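Long-range contacts in probable oxidoreductase (Pseudomonas aeruginosa, PDB 4B7C), which probably acts as an NADP-dependent medium-chain dehydrogenase/reductase, passing hydride between the cofactor and a substrate not yet established: residues B[221-226]-B[243-248]; B[134-139]-B[160-165]; B[139-144]-B[168-173]; B[233-238]-B[260-265]; B[175-180]-B[195-200]. One frame throughout, in Å; residues are numbered along the deposited sequence.

Interaction 1. Residues B[221-226]-B[243-248]; sequences VFFDNV and RIVLCG
Phe-222 and Val-245 sit on adjacent strands that run the same way, their short axes 4.8 Å apart and 10° from parallel. The backbone bonds form the regular parallel ladder of a Rossmann-fold sheet: Phe-222 N donates to Arg-243 O, Val-245 N to Phe-222 O, and Asp-224 N to Val-245 O. At the end of the strand, Asp-224 O accepts from Cys-247 N at 3.0 Å and weakly from Gly-248 N, which keeps the chains coupled as they turn into loops.

Polar side-chain and water bonds gather at that end. Asp-224 OD1 receives Val-226 N from above the carboxylate plane, an Asx turn, and also bonds to Ser-156 OG. A water donates to Asp-224 OD2 at 2.8 Å and to Gly-248 O at 3.0 Å, bridging the strand end to the loop at Gly-248.

Apolar contacts divide between the faces of the sheet. Phe-222 CD2 meets Ile-244 CG2 at 4.0 Å. On the other face Phe-223, with CG anti to its N (chi1 -165°), brings CD2 to 3.9 Å from Val-245 CG1, while CZ lies 3.6 Å from Cys-247 SG, an oblique sulfur-aromatic contact. Val-221 CG2 lies over one face of the Arg-243 guanidinium, whose NH2 forms a salt bridge with Glu-151.

The Phe-223 face packs against helices 132-145 and 161-172, whereas Phe-222 and Ile-244 rest on helix 228-235; strand 219-224 is bonded on its far side to strand 152-155.

Interaction 2. Residues B[134-139]-B[160-165]; sequences GMTAYF and GAVGSV
Gly-160 O, at the start of the helix that carries Val-162 and Val-165 toward Ala-137, is gripped by two donors of one residue: Ser-164 OG at 2.7 Å and Ser-164 N at 2.9 Å. They arrive from opposite faces of the carbonyl plane, the hydroxyl tilted 29° out of it. The serine thus spends its polar group on its own first turn, pointing away from the partner helix. No hydrogen bond crosses between the helix segments; methyls meet side chains and backbone carbonyls.

Across the helix pair, the methyl of Ala-137 lies between Val-162 and Val-165. Its CB is 3.4 Å from Val-162 O and 3.7 Å from Val-165 CG1, so it rests against backbone as well as side chain. The small side chain of Ala-137 is consistent with this approach: the axes of the short segments come within 8.0 Å and cross at -46°. Beside the alanine, Val-162 extends CG1 anti to its backbone N (chi1 176°) and reaches Thr-136 CG2 at 3.9 Å. That threonine turns its methyl to Val-162 while OG1 bonds back to Met-132 O in its own helix. Val-165 CG1 also passes near Gly-134 O.

The packing joins helix 132-145 to helix 161-172, the helix that leaves the first strand of the Rossmann sheet. Helix 287-299 packs against Met-135 and Tyr-138 of the former, and Val-162 leans on Asn-225 just beyond strand 219-224.

Interaction 3. Residues B[139-144]-B[168-173]; sequences FALLDV and QIARLK
The flat groups flank the leucine-isoleucine contact of Leu-141 and Leu-142 with Ile-169 without entering it. On the first helix the Phe-139 ring carries Tyr-138 CD2 3.6 Å above one face, over its centre, and is stacked with Tyr-283. On the second, the Arg-171 guanidinium has Gln-168 O over one face, offset toward the rim, and Gln-168 OE1 in plane at its edge. What remains between them is a helix-helix seam of the Rossmann fold without hydrogen bonds, made mostly by aliphatic groups, between helix 132-145 and the helix linking strands 152-155 and 176-181.

The segments run at 39° to each other with axes 10.6 Å apart, so the leucines, the isoleucine and the lysine span most of the gap. Leu-141 and Leu-142 share this. Leu-141 CG stands anti to the backbone N (chi1 -180°), which directs the branch toward the second helix, where CD2 meets Ala-170 N at 3.6 Å, Ile-169 CG2 at 3.7 Å and Ala-170 CB at 3.9 Å. Leu-141 and Ile-169 lie alongside each other, pointing opposite ways. Leu-142 CD2 reaches the same Ile-169 CG2 at 3.9 Å. The first helix widens into a pi-type turn at 140-144, in the same stretch that supplies both leucines.

Around the seam, Met-294 and Trp-297 of helix 287-299 pack on Ile-169, and Phe-223 of the sheet touches Leu-141. Lys-173, partly exposed, bends at chi2 (-61°) and crosses Leu-142 at about a right angle, offering its aliphatic chain rather than its charge: Leu-142 CD2 touches Lys-173 CE at 3.8 Å.

Interaction 4. Residues B[233-238]-B[260-265]; sequences TVLTRI and RGPANY
Leu-235 points from its helix into a loop and spans two of its residues. Its CB rests 3.9 Å from Asn-264 CB, and its CD1 reaches on to Pro-262 CB at 3.6 Å, the two side chains meeting at a slant. Pro-262 opens a type I turn that closes with Tyr-265 N bonded to Pro-262 O, so the leucine packs against a compact bend.

Next to it, Thr-236 places OG1 between its backbone N and carbonyl carbon (chi1 69°). From there the hydroxyl donates to Thr-233 O at 2.6 Å in the carbonyl plane, and the methyl is turned to Asn-264, with CG2 only 3.3 Å from ND2. Thr-236 N shares the same acceptor.

Asp-232, just ahead of Thr-233, bonds through its carboxylate to Ala-263 N and Asn-264 N and pairs with Arg-260. Tyr-265 of the second subunit packs on Pro-262, placing this loop at the dimer contact.

No hydrogen bond joins the two segments directly: the fit is made by Leu-235 against Pro-262 and Asn-264, and by a methyl against an amide, so the directional bonds between helix and loop probably come from neighbours such as Asp-232.

Interaction 5. Residues B[175-180]-B[195-200]; sequences CRVVGI and GFDGAI
Val-177 CG1 overlaps one face of the Phe-196 ring, 4.1 Å from its centroid and 18° off the normal, a CH-pi contact displaced toward the rim. The same ring presents its edge to Gly-179 N, 3.5 Å from Phe-196 CD2; the bare glycine lets the ring lie this close to the strand.

Asp-197 then bridges to the neighbouring backbone. With CG anti to its carbonyl carbon (chi1 -69°), its OD2 accepts Val-177 N at 2.8 Å on the anti side of the carboxylate, in a place a main-chain carbonyl might otherwise take. Regular parallel pairing follows, Gly-198 N to Val-177 O, Gly-179 N to Gly-198 O and Ile-200 N to Gly-179 O at 2.7 Å. On the face opposite Phe-196, Val-178 CG1 touches Ile-200 CD1 at 3.9 Å.

These strands, with helix 184-193 between them, form a beta-alpha-beta unit at one edge of the Rossmann sheet. Arg-176 lays its guanidinium over Asp-197 CB and pairs with Glu-214, while a water links its NH2 to Asp-197 O. Since no N-H of Arg-176 points at Asp-197 OD1, 4.5 Å from NH1, any attraction between them is probably only a diffuse electrostatic one.

The five contacts sample the sheet of one Rossmann fold and the helices on both its faces. Interactions 1 and 5 lie in the same six-stranded parallel sheet, centres about 15 Å apart: 5 pairs strands 198-201 and 176-181 at one edge, 1 pairs strands 219-224 and 242-246. Interactions 2 and 3, about 9 Å apart, are successive sections of the seam between helices 132-145 and 161-172, which covers one face; Phe-223 reaches both. Interaction 4 lies on the other face, where Val-234 touches Phe-222 and Ile-180, and, like 1, contacts the second subunit. Along the chain, 2 and 3 alternate, 5 follows, then 1 and 4 alternate, so the contacts are local in sequence within the probable NADP-binding domain.

Interaction 1. Residues B[221-226]-B[243-248]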
# COMPACT_ATOMS: atom_id res chain seq x y z
N VAL B 221 3.04 11.48 6.61
CA VAL B 221 1.85 11.32 5.77
C VAL B 221 2.12 11.88 4.40
O VAL B 221 2.58 13.02 4.27
CB VAL B 221 0.61 12.03 6.34
CG1 VAL B 221 -0.56 11.89 5.38
CG2 VAL B 221 0.26 11.48 7.71
N PHE B 222 1.87 11.07 3.39
CA PHE B 222 1.90 11.54 2.01
C PHE B 222 0.50 11.48 1.43
O PHE B 222 -0.11 10.41 1.29
CB PHE B 222 2.89 10.75 1.15
CG PHE B 222 2.94 11.20 -0.28
CD1 PHE B 222 2.99 12.55 -0.61
CD2 PHE B 222 2.95 10.28 -1.31
CE1 PHE B 222 3.04 12.96 -1.93
CE2 PHE B 222 3.01 10.69 -2.63
CZ PHE B 222 3.04 12.03 -2.94
N PHE B 223 -0.01 12.66 1.08
CA PHE B 223 -1.30 12.82 0.42
C PHE B 223 -1.02 12.91 -1.06
O PHE B 223 -0.53 13.93 -1.55
CB PHE B 223 -2.00 14.10 0.94
CG PHE B 223 -3.47 14.18 0.60
CD1 PHE B 223 -3.91 14.30 -0.70
CD2 PHE B 223 -4.43 14.18 1.61
CE1 PHE B 223 -5.26 14.39 -0.99
CE2 PHE B 223 -5.78 14.28 1.32
CZ PHE B 223 -6.19 14.36 0.02
N ASP B 224 -1.38 11.85 -1.79
CA ASP B 224 -1.03 11.74 -3.21
C ASP B 224 -2.20 11.96 -4.16
O ASP B 224 -3.17 11.20 -4.17
CB ASP B 224 -0.37 10.39 -3.53
CG ASP B 224 0.28 10.37 -4.91
OD1 ASP B 224 0.56 11.44 -5.49
OD2 ASP B 224 0.56 9.27 -5.42
N ASN B 225 -2.07 13.02 -4.96
CA ASN B 225 -3.04 13.34 -6.01
C ASN B 225 -2.51 13.11 -7.41
O ASN B 225 -3.25 13.21 -8.37
CB ASN B 225 -3.48 14.81 -5.90
CG ASN B 225 -4.22 15.10 -4.62
OD1 ASN B 225 -5.28 14.53 -4.38
ND2 ASN B 225 -3.64 15.95 -3.77
N VAL B 226 -1.21 12.84 -7.53
CA VAL B 226 -0.55 12.87 -8.84
C VAL B 226 0.12 11.56 -9.25
O VAL B 226 0.10 11.20 -10.42
CB VAL B 226 0.48 14.03 -8.93
CG1 VAL B 226 -0.18 15.35 -8.51
CG2 VAL B 226 1.69 13.76 -8.06
N ARG B 243 1.92 6.87 6.53
CA ARG B 243 0.67 6.59 5.83
C ARG B 243 0.66 7.34 4.52
O ARG B 243 0.86 8.56 4.48
CB ARG B 243 -0.55 7.00 6.65
CG ARG B 243 -0.82 6.09 7.83
CD ARG B 243 0.05 6.44 9.03
NE ARG B 243 -0.30 7.67 9.67
CZ ARG B 243 0.55 8.48 10.30
NH1 ARG B 243 1.87 8.28 10.39
NH2 ARG B 243 0.02 9.55 10.84
N ILE B 244 0.45 6.60 3.45
CA ILE B 244 0.28 7.16 2.12
C ILE B 244 -1.17 7.00 1.71
O ILE B 244 -1.69 5.88 1.64
CB ILE B 244 1.17 6.47 1.08
CG1 ILE B 244 2.65 6.65 1.45
CG2 ILE B 244 0.90 7.02 -0.31
CD1 ILE B 244 3.60 6.10 0.42
N VAL B 245 -1.83 8.13 1.44
CA VAL B 245 -3.21 8.08 0.97
C VAL B 245 -3.26 8.41 -0.51
O VAL B 245 -2.77 9.46 -0.95
CB VAL B 245 -4.15 8.98 1.80
CG1 VAL B 245 -3.65 10.40 1.88
CG2 VAL B 245 -5.56 8.93 1.22
N LEU B 246 -3.85 7.49 -1.28
CA LEU B 246 -3.99 7.65 -2.71
C LEU B 246 -5.40 8.17 -3.04
O LEU B 246 -6.40 7.49 -2.78
CB LEU B 246 -3.77 6.33 -3.45
CG LEU B 246 -2.46 5.60 -3.17
CD1 LEU B 246 -2.45 4.31 -3.99
CD2 LEU B 246 -1.26 6.48 -3.50
N CYS B 247 -5.45 9.36 -3.62
CA CYS B 247 -6.72 9.99 -4.03
C CYS B 247 -6.85 10.12 -5.53
O CYS B 247 -7.95 10.27 -6.05
CB CYS B 247 -6.83 11.38 -3.43
SG CYS B 247 -7.09 11.33 -1.67
N GLY B 248 -5.72 10.06 -6.24
CA GLY B 248 -5.73 10.11 -7.69
C GLY B 248 -4.32 9.99 -8.26
O GLY B 248 -3.35 9.87 -7.50
O HOH W 1 -1.09 7.90 -7.18

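Interaction 2. Residues B[134-139]-B[160-165]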
# COMPACT_ATOMS: atom_id res chain seq x y z
N GLY B 134 -13.12 19.28 -1.59
CA GLY B 134 -12.91 19.61 -0.18
C GLY B 134 -13.16 18.44 0.75
O GLY B 134 -12.40 18.19 1.68
N MET B 135 -14.24 17.70 0.49
CA MET B 135 -14.55 16.50 1.28
C MET B 135 -13.57 15.35 1.01
O MET B 135 -13.29 14.55 1.88
CB MET B 135 -15.99 16.04 1.05
CG MET B 135 -17.05 16.96 1.65
SD MET B 135 -16.87 17.29 3.41
CE MET B 135 -15.67 18.63 3.50
N THR B 136 -13.03 15.28 -0.21
CA THR B 136 -11.96 14.33 -0.50
C THR B 136 -10.76 14.62 0.42
O THR B 136 -10.25 13.73 1.08
CB THR B 136 -11.51 14.38 -1.97
OG1 THR B 136 -12.59 13.96 -2.80
CG2 THR B 136 -10.27 13.45 -2.24
N ALA B 137 -10.35 15.88 0.45
CA ALA B 137 -9.23 16.32 1.30
C ALA B 137 -9.51 15.98 2.75
O ALA B 137 -8.67 15.42 3.45
CB ALA B 137 -8.98 17.83 1.15
N TYR B 138 -10.70 16.34 3.19
CA TYR B 138 -11.11 16.19 4.59
C TYR B 138 -11.06 14.72 5.03
O TYR B 138 -10.38 14.38 6.01
CB TYR B 138 -12.53 16.73 4.76
CG TYR B 138 -13.03 16.76 6.17
CD1 TYR B 138 -12.81 17.87 6.99
CD2 TYR B 138 -13.77 15.70 6.69
CE1 TYR B 138 -13.29 17.90 8.28
CE2 TYR B 138 -14.25 15.72 7.99
CZ TYR B 138 -14.00 16.83 8.78
OH TYR B 138 -14.49 16.87 10.07
N PHE B 139 -11.77 13.87 4.31
CA PHE B 139 -11.87 12.46 4.72
C PHE B 139 -10.59 11.67 4.43
O PHE B 139 -10.16 10.87 5.25
CB PHE B 139 -13.12 11.80 4.15
CG PHE B 139 -14.39 12.31 4.76
CD1 PHE B 139 -14.68 12.02 6.08
CD2 PHE B 139 -15.25 13.11 4.05
CE1 PHE B 139 -15.82 12.52 6.68
CE2 PHE B 139 -16.40 13.62 4.64
CZ PHE B 139 -16.68 13.32 5.95
N GLY B 160 -3.59 22.25 -6.40
CA GLY B 160 -4.90 21.83 -6.86
C GLY B 160 -5.97 21.96 -5.79
O GLY B 160 -5.69 22.24 -4.63
N ALA B 161 -7.21 21.75 -6.21
CA ALA B 161 -8.38 21.92 -5.33
C ALA B 161 -8.38 20.99 -4.12
O ALA B 161 -8.74 21.38 -3.00
CB ALA B 161 -9.63 21.66 -6.15
N VAL B 162 -8.00 19.74 -4.33
CA VAL B 162 -7.94 18.76 -3.23
C VAL B 162 -6.75 19.05 -2.33
O VAL B 162 -6.87 19.19 -1.12
CB VAL B 162 -7.84 17.31 -3.77
CG1 VAL B 162 -7.68 16.33 -2.62
CG2 VAL B 162 -9.05 16.97 -4.63
N GLY B 163 -5.57 19.13 -2.95
CA GLY B 163 -4.33 19.29 -2.20
C GLY B 163 -4.23 20.57 -1.39
O GLY B 163 -3.71 20.56 -0.27
N SER B 164 -4.70 21.67 -1.96
CA SER B 164 -4.62 22.98 -1.28
C SER B 164 -5.46 22.98 -0.02
O SER B 164 -5.07 23.57 0.99
CB SER B 164 -5.05 24.12 -2.20
OG SER B 164 -6.38 23.95 -2.65
N VAL B 165 -6.60 22.31 -0.06
CA VAL B 165 -7.43 22.15 1.14
C VAL B 165 -6.80 21.19 2.16
O VAL B 165 -6.75 21.48 3.35
CB VAL B 165 -8.85 21.66 0.79
CG1 VAL B 165 -9.63 21.32 2.06
CG2 VAL B 165 -9.57 22.73 -0.03

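Interaction 3. Residues B[139-144]-B[168-173]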
# COMPACT_ATOMS: atom_id res chain seq x y z
N PHE B 139 -11.77 13.87 4.31
CA PHE B 139 -11.87 12.46 4.72
C PHE B 139 -10.59 11.67 4.43
O PHE B 139 -10.16 10.87 5.25
CB PHE B 139 -13.12 11.80 4.15
CG PHE B 139 -14.39 12.31 4.76
CD1 PHE B 139 -14.68 12.02 6.08
CD2 PHE B 139 -15.25 13.11 4.05
CE1 PHE B 139 -15.82 12.52 6.68
CE2 PHE B 139 -16.40 13.62 4.64
CZ PHE B 139 -16.68 13.32 5.95
N ALA B 140 -9.98 11.91 3.28
CA ALA B 140 -8.74 11.22 2.92
C ALA B 140 -7.63 11.52 3.92
O ALA B 140 -6.99 10.61 4.44
CB ALA B 140 -8.32 11.58 1.51
N LEU B 141 -7.44 12.80 4.24
CA LEU B 141 -6.40 13.18 5.20
C LEU B 141 -6.70 12.66 6.58
O LEU B 141 -5.88 11.99 7.19
CB LEU B 141 -6.21 14.71 5.26
CG LEU B 141 -5.13 15.16 6.25
CD1 LEU B 141 -3.76 14.70 5.76
CD2 LEU B 141 -5.13 16.68 6.46
N LEU B 142 -7.88 12.98 7.09
CA LEU B 142 -8.20 12.72 8.49
C LEU B 142 -8.53 11.26 8.81
O LEU B 142 -8.13 10.74 9.86
CB LEU B 142 -9.34 13.62 8.96
CG LEU B 142 -9.07 15.13 8.86
CD1 LEU B 142 -10.30 15.93 9.30
CD2 LEU B 142 -7.84 15.53 9.67
N ASP B 143 -9.27 10.60 7.93
CA ASP B 143 -9.66 9.21 8.18
C ASP B 143 -8.60 8.19 7.75
O ASP B 143 -8.39 7.19 8.42
CB ASP B 143 -11.00 8.87 7.53
CG ASP B 143 -11.55 7.53 8.00
OD1 ASP B 143 -11.86 7.42 9.21
OD2 ASP B 143 -11.64 6.61 7.17
N VAL B 144 -7.91 8.45 6.65
CA VAL B 144 -6.90 7.53 6.13
C VAL B 144 -5.47 7.94 6.51
O VAL B 144 -4.67 7.12 7.00
CB VAL B 144 -7.03 7.38 4.60
CG1 VAL B 144 -6.09 6.31 4.07
CG2 VAL B 144 -8.47 7.09 4.22
N GLN B 168 -4.02 22.75 4.23
CA GLN B 168 -4.53 23.69 5.22
C GLN B 168 -5.12 22.97 6.42
O GLN B 168 -4.91 23.37 7.57
CB GLN B 168 -5.57 24.63 4.60
CG GLN B 168 -4.99 25.57 3.55
CD GLN B 168 -6.03 26.49 2.93
OE1 GLN B 168 -6.42 27.48 3.54
NE2 GLN B 168 -6.48 26.17 1.73
N ILE B 169 -5.84 21.89 6.16
CA ILE B 169 -6.36 21.06 7.25
C ILE B 169 -5.20 20.53 8.09
O ILE B 169 -5.24 20.56 9.32
CB ILE B 169 -7.23 19.90 6.74
CG1 ILE B 169 -8.49 20.43 6.05
CG2 ILE B 169 -7.65 19.01 7.90
CD1 ILE B 169 -9.31 19.36 5.36
N ALA B 170 -4.17 20.03 7.41
CA ALA B 170 -2.99 19.49 8.08
C ALA B 170 -2.32 20.54 8.98
O ALA B 170 -1.91 20.23 10.11
CB ALA B 170 -2.00 18.97 7.05
N ARG B 171 -2.23 21.77 8.49
CA ARG B 171 -1.70 22.90 9.29
C ARG B 171 -2.51 23.08 10.56
O ARG B 171 -1.97 23.22 11.65
CB ARG B 171 -1.68 24.21 8.48
CG ARG B 171 -1.31 25.45 9.30
CD ARG B 171 -1.24 26.75 8.49
NE ARG B 171 -2.37 26.90 7.57
CZ ARG B 171 -3.59 27.30 7.93
NH1 ARG B 171 -3.87 27.62 9.19
NH2 ARG B 171 -4.54 27.39 7.00
N LEU B 172 -3.84 23.03 10.41
CA LEU B 172 -4.75 23.19 11.55
C LEU B 172 -4.60 22.08 12.59
O LEU B 172 -4.95 22.28 13.76
CB LEU B 172 -6.20 23.24 11.08
CG LEU B 172 -6.56 24.49 10.28
CD1 LEU B 172 -7.99 24.38 9.75
CD2 LEU B 172 -6.39 25.72 11.16
N LYS B 173 -4.12 20.91 12.17
CA LYS B 173 -3.92 19.79 13.09
C LYS B 173 -2.54 19.81 13.75
O LYS B 173 -2.19 18.90 14.52
CB LYS B 173 -4.13 18.46 12.36
CG LYS B 173 -5.54 18.26 11.83
CD LYS B 173 -6.58 18.25 12.94
CE LYS B 173 -7.99 18.17 12.37
NZ LYS B 173 -9.00 18.25 13.46

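Interaction 4. Residues B[233-238]-B[260-265]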
# COMPACT_ATOMS: atom_id res chain seq x y z
N THR B 233 9.55 9.05 -5.73
CA THR B 233 10.59 9.80 -5.02
C THR B 233 10.22 10.03 -3.56
O THR B 233 11.06 9.92 -2.67
CB THR B 233 10.88 11.16 -5.69
OG1 THR B 233 11.26 10.94 -7.05
CG2 THR B 233 12.01 11.89 -4.97
N VAL B 234 8.96 10.34 -3.31
CA VAL B 234 8.49 10.54 -1.94
C VAL B 234 8.66 9.28 -1.10
O VAL B 234 9.00 9.34 0.09
CB VAL B 234 7.02 11.02 -1.94
CG1 VAL B 234 6.47 11.03 -0.52
CG2 VAL B 234 6.93 12.40 -2.58
N LEU B 235 8.42 8.13 -1.72
CA LEU B 235 8.58 6.82 -1.05
C LEU B 235 9.97 6.60 -0.47
O LEU B 235 10.11 5.94 0.56
CB LEU B 235 8.26 5.68 -2.03
CG LEU B 235 6.76 5.35 -2.17
CD1 LEU B 235 6.46 4.56 -3.42
CD2 LEU B 235 6.28 4.60 -0.93
N THR B 236 11.00 7.18 -1.08
CA THR B 236 12.37 7.06 -0.56
C THR B 236 12.57 7.82 0.76
O THR B 236 13.56 7.59 1.46
CB THR B 236 13.43 7.55 -1.57
OG1 THR B 236 13.33 8.97 -1.74
CG2 THR B 236 13.23 6.86 -2.90
N ARG B 237 11.63 8.69 1.11
CA ARG B 237 11.79 9.58 2.28
C ARG B 237 10.74 9.41 3.36
O ARG B 237 10.71 10.18 4.33
CB ARG B 237 11.83 11.03 1.81
CG ARG B 237 13.03 11.30 0.92
CD ARG B 237 14.38 10.92 1.58
NE ARG B 237 15.33 11.68 0.82
CZ ARG B 237 15.65 12.94 1.03
NH1 ARG B 237 15.19 13.62 2.09
NH2 ARG B 237 16.49 13.50 0.18
N ILE B 238 9.88 8.40 3.22
CA ILE B 238 8.84 8.17 4.22
C ILE B 238 9.45 7.68 5.52
O ILE B 238 10.49 7.01 5.54
CB ILE B 238 7.73 7.20 3.75
CG1 ILE B 238 8.28 5.83 3.37
CG2 ILE B 238 6.98 7.76 2.55
CD1 ILE B 238 7.20 4.79 3.13
N ARG B 260 2.45 4.08 -14.64
CA ARG B 260 3.84 3.98 -14.27
C ARG B 260 3.81 3.65 -12.78
O ARG B 260 3.17 4.37 -12.03
CB ARG B 260 4.57 5.29 -14.61
CG ARG B 260 6.11 5.24 -14.44
CD ARG B 260 6.42 5.82 -13.08
NE ARG B 260 7.84 6.07 -12.92
CZ ARG B 260 8.50 6.15 -11.76
NH1 ARG B 260 7.89 5.99 -10.60
NH2 ARG B 260 9.81 6.38 -11.78
N GLY B 261 4.47 2.56 -12.38
CA GLY B 261 4.31 2.00 -11.04
C GLY B 261 5.49 2.37 -10.18
O GLY B 261 6.60 2.50 -10.69
N PRO B 262 5.27 2.53 -8.87
CA PRO B 262 6.37 2.92 -7.98
C PRO B 262 7.41 1.81 -7.73
O PRO B 262 7.15 0.86 -6.99
CB PRO B 262 5.65 3.30 -6.69
CG PRO B 262 4.39 2.53 -6.71
CD PRO B 262 4.01 2.34 -8.14
N ALA B 263 8.59 1.98 -8.32
CA ALA B 263 9.71 1.05 -8.14
C ALA B 263 10.19 0.99 -6.69
O ALA B 263 10.79 -0.01 -6.27
CB ALA B 263 10.86 1.42 -9.06
N ASN B 264 9.94 2.05 -5.93
CA ASN B 264 10.37 2.13 -4.52
C ASN B 264 9.31 1.67 -3.51
O ASN B 264 9.40 1.98 -2.32
CB ASN B 264 10.80 3.57 -4.18
CG ASN B 264 12.00 4.02 -4.99
OD1 ASN B 264 12.96 3.28 -5.14
ND2 ASN B 264 11.95 5.25 -5.50
N TYR B 265 8.33 0.90 -3.98
CA TYR B 265 7.20 0.47 -3.13
C TYR B 265 7.64 -0.35 -1.91
O TYR B 265 6.98 -0.34 -0.89
CB TYR B 265 6.16 -0.31 -3.95
CG TYR B 265 6.47 -1.78 -4.08
CD1 TYR B 265 7.37 -2.24 -5.04
CD2 TYR B 265 5.87 -2.71 -3.25
CE1 TYR B 265 7.65 -3.59 -5.16
CE2 TYR B 265 6.15 -4.06 -3.35
CZ TYR B 265 7.04 -4.50 -4.30
OH TYR B 265 7.31 -5.83 -4.39

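Interaction 5. Residues B[175-180]-B[195-200]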
# COMPACT_ATOMS: atom_id res chain seq x y z
N CYS B 175 0.47 20.05 12.13
CA CYS B 175 1.49 19.36 11.34
C CYS B 175 2.43 20.33 10.66
O CYS B 175 2.09 21.48 10.39
CB CYS B 175 0.84 18.49 10.26
SG CYS B 175 -0.35 17.31 10.93
N ARG B 176 3.62 19.84 10.37
CA ARG B 176 4.50 20.49 9.42
C ARG B 176 4.01 20.10 8.03
O ARG B 176 3.92 18.92 7.71
CB ARG B 176 5.96 20.07 9.63
CG ARG B 176 6.88 20.66 8.58
CD ARG B 176 8.36 20.37 8.81
NE ARG B 176 9.10 20.93 7.68
CZ ARG B 176 9.43 22.21 7.54
NH1 ARG B 176 9.13 23.11 8.48
NH2 ARG B 176 10.07 22.60 6.44
N VAL B 177 3.73 21.10 7.21
CA VAL B 177 3.09 20.88 5.92
C VAL B 177 3.97 21.32 4.75
O VAL B 177 4.29 22.51 4.60
CB VAL B 177 1.74 21.61 5.83
CG1 VAL B 177 1.02 21.22 4.55
CG2 VAL B 177 0.90 21.31 7.05
N VAL B 178 4.30 20.36 3.89
CA VAL B 178 5.13 20.60 2.73
C VAL B 178 4.39 20.24 1.46
O VAL B 178 3.93 19.10 1.27
CB VAL B 178 6.47 19.83 2.80
CG1 VAL B 178 7.29 20.03 1.54
CG2 VAL B 178 7.27 20.28 4.01
N GLY B 179 4.29 21.21 0.57
CA GLY B 179 3.61 21.03 -0.71
C GLY B 179 4.57 20.73 -1.84
O GLY B 179 5.71 21.19 -1.84
N ILE B 180 4.11 19.95 -2.80
CA ILE B 180 4.83 19.73 -4.04
C ILE B 180 3.96 20.23 -5.17
O ILE B 180 2.84 19.77 -5.35
CB ILE B 180 5.15 18.24 -4.31
CG1 ILE B 180 5.99 17.64 -3.18
CG2 ILE B 180 5.87 18.11 -5.64
CD1 ILE B 180 6.21 16.14 -3.32
N GLY B 195 -0.29 29.24 3.94
CA GLY B 195 0.40 28.96 5.20
C GLY B 195 1.13 27.62 5.25
O GLY B 195 1.43 27.12 6.32
N PHE B 196 1.39 27.04 4.08
CA PHE B 196 2.23 25.83 4.02
C PHE B 196 3.60 26.19 4.61
O PHE B 196 4.09 27.31 4.39
CB PHE B 196 2.43 25.35 2.58
CG PHE B 196 1.29 24.52 2.03
CD1 PHE B 196 -0.03 24.93 2.14
CD2 PHE B 196 1.55 23.33 1.34
CE1 PHE B 196 -1.06 24.17 1.60
CE2 PHE B 196 0.52 22.58 0.79
CZ PHE B 196 -0.79 23.00 0.93
N ASP B 197 4.20 25.26 5.34
CA ASP B 197 5.53 25.48 5.94
C ASP B 197 6.59 25.52 4.87
O ASP B 197 7.60 26.21 5.00
CB ASP B 197 5.86 24.39 6.95
CG ASP B 197 5.00 24.46 8.17
OD1 ASP B 197 5.25 25.36 9.00
OD2 ASP B 197 4.07 23.64 8.30
N GLY B 198 6.36 24.78 3.81
CA GLY B 198 7.26 24.76 2.68
C GLY B 198 6.60 24.30 1.41
O GLY B 198 5.54 23.69 1.44
N ALA B 199 7.25 24.57 0.29
CA ALA B 199 6.76 24.17 -1.02
C ALA B 199 7.93 23.86 -1.91
O ALA B 199 8.86 24.64 -2.00
CB ALA B 199 5.91 25.26 -1.64
N ILE B 200 7.87 22.71 -2.58
CA ILE B 200 8.94 22.29 -3.47
C ILE B 200 8.47 22.40 -4.91
O ILE B 200 7.48 21.78 -5.29
CB ILE B 200 9.40 20.85 -3.19
CG1 ILE B 200 9.94 20.73 -1.76
CG2 ILE B 200 10.47 20.43 -4.19
CD1 ILE B 200 9.97 19.30 -1.24
O HOH W 2 10.36 25.74 5.84